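Local coordinates for putative glucoamylase (Bacteroides fragilis NCTC 9343, PDB 3EU8), which is of unconfirmed function but probably acts as a glucoamylase-like hydrolase, cleaving glycosidic bonds in glucans, at residues Arg45-Met50 with Pro59-Ser64; Gly371-Phe376 with Tyr383-Leu388; Ser67-Met72 with Thr135-Gln140. All blocks are in the same frame, centred on the assembly; numbering follows the deposited sequence.

Interaction 1 (Arg45-Met50 with Pro59-Ser64). With EDO (1,2-ethanediol), chain B.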
loop_
_atom_site.group_PDB
_atom_site.type_symbol
_atom_site.label_atom_id
_atom_site.label_comp_id
_atom_site.label_asym_id
_atom_site.label_seq_id
_atom_site.Cartn_x
_atom_site.Cartn_y
_atom_site.Cartn_z
ATOM N N ARG A 45 7.219 -5.942 -10.027
ATOM C CA ARG A 45 8.257 -6.767 -9.435
ATOM C C ARG A 45 8.309 -6.528 -7.923
ATOM O O ARG A 45 8.257 -5.398 -7.462
ATOM C CB ARG A 45 9.627 -6.430 -10.050
ATOM C CG ARG A 45 9.772 -6.627 -11.581
ATOM C CD ARG A 45 11.138 -6.146 -11.989
ATOM N NE ARG A 45 11.427 -6.105 -13.430
ATOM C CZ ARG A 45 11.880 -7.135 -14.138
ATOM N NH1 ARG A 45 12.058 -8.314 -13.568
ATOM N NH2 ARG A 45 12.168 -6.996 -15.422
ATOM N N GLU A 46 8.419 -7.600 -7.152
ATOM C CA GLU A 46 8.520 -7.499 -5.695
ATOM C C GLU A 46 9.716 -6.593 -5.362
ATOM O O GLU A 46 9.617 -5.729 -4.520
ATOM C CB GLU A 46 8.722 -8.898 -5.108
ATOM C CG GLU A 46 9.245 -8.991 -3.687
ATOM C CD GLU A 46 8.311 -8.396 -2.679
ATOM O OE1 GLU A 46 7.140 -8.144 -3.017
ATOM O OE2 GLU A 46 8.740 -8.173 -1.545
ATOM N N ARG A 47 10.839 -6.826 -6.053
ATOM C CA ARG A 47 12.116 -6.126 -5.803
ATOM C C ARG A 47 12.863 -5.888 -7.118
ATOM O O ARG A 47 12.715 -6.650 -8.101
ATOM C CB ARG A 47 12.975 -6.950 -4.870
ATOM C CG ARG A 47 13.422 -8.160 -5.585
ATOM C CD ARG A 47 13.948 -9.185 -4.756
ATOM N NE ARG A 47 13.098 -9.771 -3.737
ATOM C CZ ARG A 47 12.389 -10.893 -3.825
ATOM N NH1 ARG A 47 12.220 -11.556 -4.949
ATOM N NH2 ARG A 47 11.776 -11.324 -2.749
ATOM N N TYR A 48 13.656 -4.820 -7.146
ATOM C CA TYR A 48 14.457 -4.476 -8.303
ATOM C C TYR A 48 15.742 -3.764 -7.849
ATOM O O TYR A 48 15.695 -2.697 -7.237
ATOM C CB TYR A 48 13.645 -3.587 -9.202
ATOM C CG TYR A 48 14.063 -3.501 -10.654
ATOM C CD1 TYR A 48 14.182 -4.640 -11.433
ATOM C CD2 TYR A 48 14.267 -2.263 -11.272
ATOM C CE1 TYR A 48 14.533 -4.552 -12.776
ATOM C CE2 TYR A 48 14.610 -2.173 -12.623
ATOM C CZ TYR A 48 14.730 -3.320 -13.367
ATOM O OH TYR A 48 15.078 -3.265 -14.707
ATOM N N HIS A 49 16.884 -4.388 -8.162
ATOM C CA HIS A 49 18.197 -4.004 -7.626
ATOM C C HIS A 49 19.104 -3.479 -8.716
ATOM O O HIS A 49 19.483 -4.226 -9.642
ATOM C CB HIS A 49 18.867 -5.187 -6.885
ATOM C CG HIS A 49 18.079 -5.737 -5.725
ATOM N ND1 HIS A 49 18.470 -6.872 -5.041
ATOM C CD2 HIS A 49 16.930 -5.322 -5.120
ATOM C CE1 HIS A 49 17.609 -7.123 -4.066
ATOM N NE2 HIS A 49 16.672 -6.191 -4.082
HETATM N N MSE A 50 19.443 -2.178 -8.650
HETATM C CA MSE A 50 20.278 -1.567 -9.706
HETATM C C MSE A 50 21.674 -2.207 -9.750
HETATM O O MSE A 50 22.341 -2.193 -10.779
HETATM C CB MSE A 50 20.440 -0.056 -9.513
HETATM C CG MSE A 50 19.143 0.755 -9.505
HETATM SE SE MSE A 50 17.962 0.420 -10.974
HETATM C CE MSE A 50 18.816 1.425 -12.194
ATOM N N PRO A 59 14.158 -10.657 -9.331
ATOM C CA PRO A 59 13.286 -9.639 -9.841
ATOM C C PRO A 59 12.140 -10.182 -10.711
ATOM O O PRO A 59 11.223 -9.448 -10.996
ATOM C CB PRO A 59 14.237 -8.739 -10.627
ATOM C CG PRO A 59 15.206 -9.713 -11.194
ATOM C CD PRO A 59 15.417 -10.725 -10.102
ATOM N N GLU A 60 12.151 -11.463 -11.078
ATOM C CA GLU A 60 11.082 -12.046 -11.887
ATOM C C GLU A 60 9.810 -12.364 -11.058
ATOM O O GLU A 60 8.744 -12.645 -11.621
ATOM C CB GLU A 60 11.600 -13.311 -12.654
ATOM C CG GLU A 60 11.809 -14.589 -11.828
ATOM C CD GLU A 60 13.065 -14.596 -10.992
ATOM O OE1 GLU A 60 13.907 -13.658 -11.117
ATOM O OE2 GLU A 60 13.229 -15.571 -10.226
ATOM N N ILE A 61 9.951 -12.366 -9.724
ATOM C CA ILE A 61 8.817 -12.551 -8.801
ATOM C C ILE A 61 7.922 -11.295 -8.751
ATOM O O ILE A 61 8.419 -10.180 -8.573
ATOM C CB ILE A 61 9.310 -12.933 -7.384
ATOM C CG1 ILE A 61 10.221 -14.174 -7.473
ATOM C CG2 ILE A 61 8.129 -13.129 -6.379
ATOM C CD1 ILE A 61 9.680 -15.374 -8.270
ATOM N N VAL A 62 6.611 -11.485 -8.944
ATOM C CA VAL A 62 5.689 -10.391 -9.006
ATOM C C VAL A 62 4.776 -10.516 -7.788
ATOM O O VAL A 62 4.468 -11.603 -7.325
ATOM C CB VAL A 62 4.932 -10.276 -10.374
ATOM C CG1 VAL A 62 5.906 -9.827 -11.541
ATOM C CG2 VAL A 62 4.195 -11.584 -10.777
ATOM N N THR A 63 4.363 -9.379 -7.280
ATOM C CA THR A 63 3.587 -9.296 -6.044
ATOM C C THR A 63 2.185 -8.853 -6.366
ATOM O O THR A 63 1.984 -7.875 -7.111
ATOM C CB THR A 63 4.227 -8.311 -5.030
ATOM O OG1 THR A 63 3.314 -8.064 -3.935
ATOM C CG2 THR A 63 4.570 -7.021 -5.692
ATOM N N SER A 64 1.209 -9.557 -5.807
ATOM C CA SER A 64 -0.205 -9.190 -5.998
ATOM C C SER A 64 -0.578 -7.803 -5.394
ATOM O O SER A 64 -1.109 -6.931 -6.090
ATOM C CB SER A 64 -1.105 -10.318 -5.456
ATOM O OG SER A 64 -0.768 -10.687 -4.123
HETATM C C1 EDO B . 9.259 -14.085 -3.301
HETATM O O1 EDO B . 10.585 -13.941 -3.856
HETATM C C2 EDO B . 9.285 -14.483 -1.825
HETATM O O2 EDO B . 9.612 -13.348 -1.003
HETATM O O HOH W 1 4.989 -7.597 -1.645
HETATM O O HOH W 2 10.842 -9.416 -7.643
#

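Interaction 2 (Gly371-Phe376 with Tyr383-Leu388). With EDO (1,2-ethanediol), chain V.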
loop_
_atom_site.group_PDB
_atom_site.type_symbol
_atom_site.label_atom_id
_atom_site.label_comp_id
_atom_site.label_asym_id
_atom_site.label_seq_id
_atom_site.Cartn_x
_atom_site.Cartn_y
_atom_site.Cartn_z
ATOM N N GLY A 371 12.935 6.746 -8.932
ATOM C CA GLY A 371 12.517 7.469 -7.749
ATOM C C GLY A 371 13.405 7.151 -6.566
ATOM O O GLY A 371 14.512 6.667 -6.721
ATOM N N PHE A 372 12.920 7.438 -5.369
ATOM C CA PHE A 372 13.716 7.231 -4.175
ATOM C C PHE A 372 13.946 5.756 -3.960
ATOM O O PHE A 372 13.036 4.961 -4.126
ATOM C CB PHE A 372 13.020 7.785 -2.955
ATOM C CG PHE A 372 12.897 9.242 -2.971
ATOM C CD1 PHE A 372 14.003 10.029 -2.662
ATOM C CD2 PHE A 372 11.697 9.844 -3.321
ATOM C CE1 PHE A 372 13.911 11.364 -2.687
ATOM C CE2 PHE A 372 11.597 11.215 -3.352
ATOM C CZ PHE A 372 12.704 11.975 -3.035
ATOM N N TYR A 373 15.176 5.403 -3.608
ATOM C CA TYR A 373 15.486 4.032 -3.283
ATOM C C TYR A 373 14.828 3.688 -1.949
ATOM O O TYR A 373 14.379 4.577 -1.219
ATOM C CB TYR A 373 16.994 3.824 -3.162
ATOM C CG TYR A 373 17.753 4.019 -4.450
ATOM C CD1 TYR A 373 17.426 3.288 -5.579
ATOM C CD2 TYR A 373 18.822 4.907 -4.524
ATOM C CE1 TYR A 373 18.118 3.445 -6.772
ATOM C CE2 TYR A 373 19.546 5.064 -5.734
ATOM C CZ TYR A 373 19.190 4.310 -6.850
ATOM O OH TYR A 373 19.863 4.443 -8.058
ATOM N N ASP A 374 14.809 2.398 -1.640
ATOM C CA ASP A 374 13.979 1.858 -0.584
ATOM C C ASP A 374 14.230 2.397 0.806
ATOM O O ASP A 374 13.291 2.635 1.536
ATOM C CB ASP A 374 14.118 0.330 -0.528
ATOM C CG ASP A 374 12.976 -0.327 0.197
ATOM O OD1 ASP A 374 11.812 -0.150 -0.255
ATOM O OD2 ASP A 374 13.247 -1.028 1.217
ATOM N N ALA A 375 15.504 2.494 1.184
ATOM C CA ALA A 375 15.884 2.827 2.557
ATOM C C ALA A 375 17.331 3.243 2.545
ATOM O O ALA A 375 18.066 2.922 1.619
ATOM C CB ALA A 375 15.698 1.648 3.497
ATOM N N PHE A 376 17.737 3.952 3.579
ATOM C CA PHE A 376 19.149 4.288 3.783
ATOM C C PHE A 376 19.480 4.471 5.264
ATOM O O PHE A 376 18.607 4.830 6.066
ATOM C CB PHE A 376 19.536 5.541 2.981
ATOM C CG PHE A 376 18.837 6.827 3.440
ATOM C CD1 PHE A 376 17.592 7.179 2.946
ATOM C CD2 PHE A 376 19.435 7.672 4.387
ATOM C CE1 PHE A 376 16.949 8.338 3.378
ATOM C CE2 PHE A 376 18.799 8.841 4.792
ATOM C CZ PHE A 376 17.556 9.156 4.295
ATOM N N TYR A 383 23.527 2.847 1.528
ATOM C CA TYR A 383 22.693 3.514 0.510
ATOM C C TYR A 383 22.434 2.543 -0.652
ATOM O O TYR A 383 23.035 2.664 -1.704
ATOM C CB TYR A 383 23.365 4.809 0.024
ATOM C CG TYR A 383 23.572 5.929 1.078
ATOM C CD1 TYR A 383 22.556 6.844 1.373
ATOM C CD2 TYR A 383 24.785 6.086 1.732
ATOM C CE1 TYR A 383 22.734 7.852 2.313
ATOM C CE2 TYR A 383 24.982 7.125 2.672
ATOM C CZ TYR A 383 23.944 7.994 2.956
ATOM O OH TYR A 383 24.128 9.011 3.872
ATOM N N PRO A 384 21.587 1.527 -0.433
ATOM C CA PRO A 384 21.293 0.572 -1.492
ATOM C C PRO A 384 20.549 1.213 -2.660
ATOM O O PRO A 384 19.661 2.058 -2.459
ATOM C CB PRO A 384 20.391 -0.469 -0.796
ATOM C CG PRO A 384 19.727 0.299 0.281
ATOM C CD PRO A 384 20.844 1.202 0.787
ATOM N N LYS A 385 20.948 0.837 -3.866
ATOM C CA LYS A 385 20.304 1.302 -5.061
ATOM C C LYS A 385 19.251 0.232 -5.432
ATOM O O LYS A 385 19.399 -0.496 -6.396
ATOM C CB LYS A 385 21.340 1.541 -6.155
ATOM C CG LYS A 385 22.328 2.651 -5.825
ATOM C CD LYS A 385 23.210 3.020 -7.062
ATOM C CE LYS A 385 24.349 4.048 -6.691
ATOM N NZ LYS A 385 23.900 5.468 -6.723
ATOM N N ARG A 386 18.231 0.115 -4.581
ATOM C CA ARG A 386 17.273 -0.975 -4.644
ATOM C C ARG A 386 15.865 -0.440 -4.342
ATOM O O ARG A 386 15.673 0.508 -3.551
ATOM C CB ARG A 386 17.634 -2.108 -3.646
ATOM C CG ARG A 386 18.998 -2.640 -3.831
ATOM C CD ARG A 386 19.392 -3.719 -2.865
ATOM N NE ARG A 386 20.498 -4.519 -3.399
ATOM C CZ ARG A 386 20.984 -5.620 -2.816
ATOM N NH1 ARG A 386 20.484 -6.071 -1.683
ATOM N NH2 ARG A 386 21.965 -6.284 -3.370
ATOM N N TYR A 387 14.888 -1.098 -4.951
ATOM C CA TYR A 387 13.490 -0.703 -4.891
ATOM C C TYR A 387 12.628 -1.901 -4.505
ATOM O O TYR A 387 12.981 -3.063 -4.789
ATOM C CB TYR A 387 13.057 -0.245 -6.279
ATOM C CG TYR A 387 13.699 1.020 -6.810
ATOM C CD1 TYR A 387 13.382 2.247 -6.261
ATOM C CD2 TYR A 387 14.575 0.994 -7.895
ATOM C CE1 TYR A 387 13.958 3.431 -6.744
ATOM C CE2 TYR A 387 15.149 2.179 -8.410
ATOM C CZ TYR A 387 14.826 3.398 -7.838
ATOM O OH TYR A 387 15.350 4.612 -8.303
ATOM N N LEU A 388 11.492 -1.611 -3.868
ATOM C CA LEU A 388 10.417 -2.608 -3.610
ATOM C C LEU A 388 9.102 -1.994 -4.059
ATOM O O LEU A 388 8.833 -0.813 -3.750
ATOM C CB LEU A 388 10.316 -2.956 -2.095
ATOM C CG LEU A 388 11.482 -3.664 -1.387
ATOM C CD1 LEU A 388 11.227 -3.736 0.114
ATOM C CD2 LEU A 388 11.736 -5.047 -1.948
HETATM C C1 EDO V . 26.342 0.599 0.920
HETATM O O1 EDO V . 26.042 1.770 0.151
HETATM C C2 EDO V . 25.305 -0.499 0.703
HETATM O O2 EDO V . 25.171 -0.822 -0.685
HETATM O O HOH W 3 21.365 6.363 -8.268
HETATM O O HOH W 4 11.535 1.035 -2.638
#

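Interaction 3 (Ser67-Met72 with Thr135-Gln140). With EDO (1,2-ethanediol), chain C.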
loop_
_atom_site.group_PDB
_atom_site.type_symbol
_atom_site.label_atom_id
_atom_site.label_comp_id
_atom_site.label_asym_id
_atom_site.label_seq_id
_atom_site.Cartn_x
_atom_site.Cartn_y
_atom_site.Cartn_z
ATOM N N SER A 67 1.241 -5.000 -6.970
ATOM C CA SER A 67 0.714 -4.745 -8.320
ATOM C C SER A 67 -0.569 -3.910 -8.267
ATOM O O SER A 67 -0.807 -3.109 -9.151
ATOM C CB SER A 67 0.491 -6.033 -9.108
ATOM O OG SER A 67 1.704 -6.664 -9.444
ATOM N N GLY A 68 -1.370 -4.096 -7.214
ATOM C CA GLY A 68 -2.523 -3.245 -6.919
ATOM C C GLY A 68 -2.158 -1.781 -6.713
ATOM O O GLY A 68 -2.754 -0.921 -7.336
ATOM N N PHE A 69 -1.128 -1.501 -5.910
ATOM C CA PHE A 69 -0.600 -0.144 -5.776
ATOM C C PHE A 69 -0.102 0.364 -7.126
ATOM O O PHE A 69 -0.373 1.514 -7.496
ATOM C CB PHE A 69 0.574 -0.052 -4.778
ATOM C CG PHE A 69 0.293 -0.652 -3.389
ATOM C CD1 PHE A 69 -1.006 -0.907 -2.940
ATOM C CD2 PHE A 69 1.347 -0.944 -2.539
ATOM C CE1 PHE A 69 -1.229 -1.448 -1.664
ATOM C CE2 PHE A 69 1.118 -1.471 -1.259
ATOM C CZ PHE A 69 -0.162 -1.723 -0.831
ATOM N N GLY A 70 0.651 -0.477 -7.841
ATOM C CA GLY A 70 1.188 -0.099 -9.108
ATOM C C GLY A 70 0.178 0.262 -10.168
ATOM O O GLY A 70 0.399 1.206 -10.915
ATOM N N ILE A 71 -0.924 -0.492 -10.259
ATOM C CA ILE A 71 -1.951 -0.194 -11.267
ATOM C C ILE A 71 -2.616 1.106 -10.945
ATOM O O ILE A 71 -3.033 1.798 -11.866
ATOM C CB ILE A 71 -3.053 -1.293 -11.464
ATOM C CG1 ILE A 71 -3.937 -1.464 -10.249
ATOM C CG2 ILE A 71 -2.461 -2.623 -11.821
ATOM C CD1 ILE A 71 -5.031 -2.496 -10.483
HETATM N N MSE A 72 -2.688 1.456 -9.649
HETATM C CA MSE A 72 -3.117 2.808 -9.265
HETATM C C MSE A 72 -2.110 3.901 -9.643
HETATM O O MSE A 72 -2.517 4.984 -10.077
HETATM C CB MSE A 72 -3.410 2.915 -7.756
HETATM C CG MSE A 72 -4.497 1.992 -7.236
HETATM SE SE MSE A 72 -4.680 1.964 -5.278
HETATM C CE MSE A 72 -6.217 2.716 -5.271
ATOM N N THR A 135 -4.707 -9.837 -1.629
ATOM C CA THR A 135 -5.881 -9.837 -2.551
ATOM C C THR A 135 -6.658 -8.567 -2.446
ATOM O O THR A 135 -7.004 -7.941 -3.493
ATOM C CB THR A 135 -6.802 -11.023 -2.249
ATOM O OG1 THR A 135 -6.060 -12.201 -2.533
ATOM C CG2 THR A 135 -8.090 -11.016 -3.059
ATOM N N ALA A 136 -6.885 -8.176 -1.189
ATOM C CA ALA A 136 -7.505 -6.905 -0.857
ATOM C C ALA A 136 -6.730 -5.708 -1.389
ATOM O O ALA A 136 -7.337 -4.824 -1.965
ATOM C CB ALA A 136 -7.770 -6.802 0.637
ATOM N N PHE A 137 -5.390 -5.702 -1.298
ATOM C CA PHE A 137 -4.614 -4.578 -1.909
ATOM C C PHE A 137 -4.690 -4.577 -3.418
ATOM O O PHE A 137 -4.813 -3.506 -4.039
ATOM C CB PHE A 137 -3.171 -4.503 -1.423
ATOM C CG PHE A 137 -3.050 -4.298 0.080
ATOM C CD1 PHE A 137 -3.872 -3.383 0.750
ATOM C CD2 PHE A 137 -2.098 -4.982 0.807
ATOM C CE1 PHE A 137 -3.752 -3.216 2.090
ATOM C CE2 PHE A 137 -1.977 -4.809 2.150
ATOM C CZ PHE A 137 -2.796 -3.927 2.796
ATOM N N LEU A 138 -4.662 -5.768 -4.022
ATOM C CA LEU A 138 -4.847 -5.861 -5.472
ATOM C C LEU A 138 -6.218 -5.320 -5.900
ATOM O O LEU A 138 -6.331 -4.583 -6.850
ATOM C CB LEU A 138 -4.670 -7.317 -5.931
ATOM C CG LEU A 138 -4.799 -7.658 -7.416
ATOM C CD1 LEU A 138 -3.856 -6.826 -8.297
ATOM C CD2 LEU A 138 -4.530 -9.182 -7.602
HETATM N N MSE A 139 -7.253 -5.727 -5.199
HETATM C CA MSE A 139 -8.631 -5.366 -5.559
HETATM C C MSE A 139 -8.932 -3.903 -5.350
HETATM O O MSE A 139 -9.700 -3.319 -6.116
HETATM C CB MSE A 139 -9.621 -6.207 -4.769
HETATM C CG MSE A 139 -9.777 -7.594 -5.356
HETATM SE SE MSE A 139 -10.606 -7.585 -7.117
HETATM C CE MSE A 139 -9.706 -9.171 -7.695
ATOM N N GLN A 140 -8.344 -3.315 -4.307
ATOM C CA GLN A 140 -8.489 -1.873 -4.091
ATOM C C GLN A 140 -8.018 -1.112 -5.362
ATOM O O GLN A 140 -8.610 -0.119 -5.738
ATOM C CB GLN A 140 -7.707 -1.446 -2.829
ATOM C CG GLN A 140 -7.741 0.029 -2.572
ATOM C CD GLN A 140 -7.047 0.456 -1.325
ATOM O OE1 GLN A 140 -7.568 1.353 -0.629
ATOM N NE2 GLN A 140 -5.833 -0.113 -1.038
HETATM C C1 EDO C . 2.625 -2.863 -13.169
HETATM O O1 EDO C . 2.299 -3.020 -14.559
HETATM C C2 EDO C . 1.340 -3.117 -12.389
HETATM O O2 EDO C . 1.523 -2.893 -10.993
#

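Interaction 1 (Arg45-Met50 with Pro59-Ser64)
Arg45 and Glu46 meet Pro59-Thr63 in a partly buried single beta bridge where the loop before strand 47-49 meets strand 61-63, its centre about 15 Å from the centre of the chain. The bridge pairs Arg45 with Val62, whose CA atoms lie 4.5 Å apart. A nearly straight hydrogen bond runs from Glu46 N to Ile61 O (2.9 Å, 174°). Arg45 supplies the second direct hydrogen bond. With CG opposite its carbonyl carbon (chi1 -60°) and the chain extended to NE, the side chain runs past Pro59 and turns NH1 back onto Pro59 O at 2.9 Å. That oxygen lies close to the guanidinium plane, yet NH1 stands 77° out of the carbonyl plane, so the carbonyl is approached from above. Pro59 CA makes a CA-H...O contact with Arg47 O (3.5 Å), and Pro59 CB lies at the edge of the Tyr48 ring. Water 2 accepts from Arg47 N and lies in donating range of Ile61 O. Glu46 OE1 packs against Thr63 CB at 3.5 Å and is joined to Thr63 OG1 through water 1; Trp112 NE1 is its further partner. Arg47 and Ile61 run in the same direction, with Glu46 CG over one guanidinium face. Arg47 NH1 and Arg47 NH2 both donate to O1 of an ethanediol, each at 3.1 Å, while NH1 also bonds Gly58 O. Strand 47-49 pairs antiparallel with strand 386-388, and strand 61-63 with strand 112-114, so the bridge ties two small two-stranded sheets together; Thr63 N-caps the helix 64-79 that follows.

Interaction 2 (Gly371-Phe376 with Tyr383-Leu388)
Residues Gly371-Phe376 and Tyr383-Leu388 run at 124° to each other end to end, with Asp374 and Tyr387 CA atoms 5.0 Å apart and one backbone hydrogen bond, Asp374 N to Arg386 O at 2.8 Å. The family belongs to the six-hairpin glycosidase clan, consistent with an (alpha/alpha)6 toroid; here a six-residue loop joins the two segments, beside the strand that precedes helix 389-404. Tyr373 is the centre of the contact. Lys385 CA sits over the middle of the Tyr373 ring, 3.5 Å from the centroid and almost on its normal, a CH-pi contact that Lys385 CB and CG extend toward the hydroxyl end. The ring of Tyr387 meets that of Tyr373 obliquely, planes at 43°, with Tyr373 CD1 above the rim of the Tyr387 face. Phe376 and Tyr383 have nearly parallel rings that are slid apart and barely overlap; Phe376 CB touches Tyr383 CD1 at 3.7 Å. Asp374, with CG opposite the backbone N (chi1 -161°), lays its carboxylate against Leu388 CD1, and its OD2 also accepts from Tyr317 N. Tyr387 OH, hydrogen-bonded to Tyr370 N as well, donates to Gly371 O at 2.7 Å.

Interaction 3 (Ser67-Met72 with Thr135-Gln140)
Phe69 and Phe137 extend in the same direction, and their rings meet obliquely, with planes at 54° and centroids 5.5 Å apart. Phe69 CZ stands over one face of the Phe137 ring, toward its rim, while Phe69 CE1 reaches Phe137 CB at 3.6 Å. Tyr263 meets each ring edge-to-face, making an aromatic cluster of three. The helices are nearly parallel, 12° between their directions, with axes 7.3 Å apart, consistent with neighbouring helices of an alpha/alpha toroid. The closeness centres on Gly68, where no side chain intervenes: its CA lies 3.8 Å from Leu138 CA and 3.7 Å from Phe137 O. Leu138, its CG opposite the backbone N (chi1 -179°), swings CD1 to Gly68 N, 3.8 Å away, in helix 64-79. An ethanediol O2 donates to Ser67 O. Beyond the glycine, the methyl CE of Met72, a selenomethionine, comes to 3.7 Å from Gln140 O, and the two side chains cross at about a right angle. Gln140 turns its amide to Tyr263 O, Gly267 N and Leu268 N. No hydrogen bond joins the two segments, so their association rests on buried apolar packing and close backbone approach, with the Gln140 amide satisfied by other residues.

How the interactions relate
Interactions 1 and 2 share one small antiparallel sheet: strand 47-49 pairs with strand 386-388 through probable hydrogen bonds from Met50 N to Lys385 O (2.8 Å) and from Tyr387 N to Tyr48 O (2.9 Å), and their centres are about 13 Å apart. Interaction 3 lies deeper, about 8 Å from the chain centre. It follows interaction 1 directly, because strand 61-63 leads into helix 64-79, and Ser64 O packs on Leu138 CD1 at 3.5 Å; their centres are about 15 Å apart. Interactions 2 and 3 do not touch; their nearest atoms are about 8 Å apart. The potassium ligands, Ser11 and Thr14, belong to none of the three contacts.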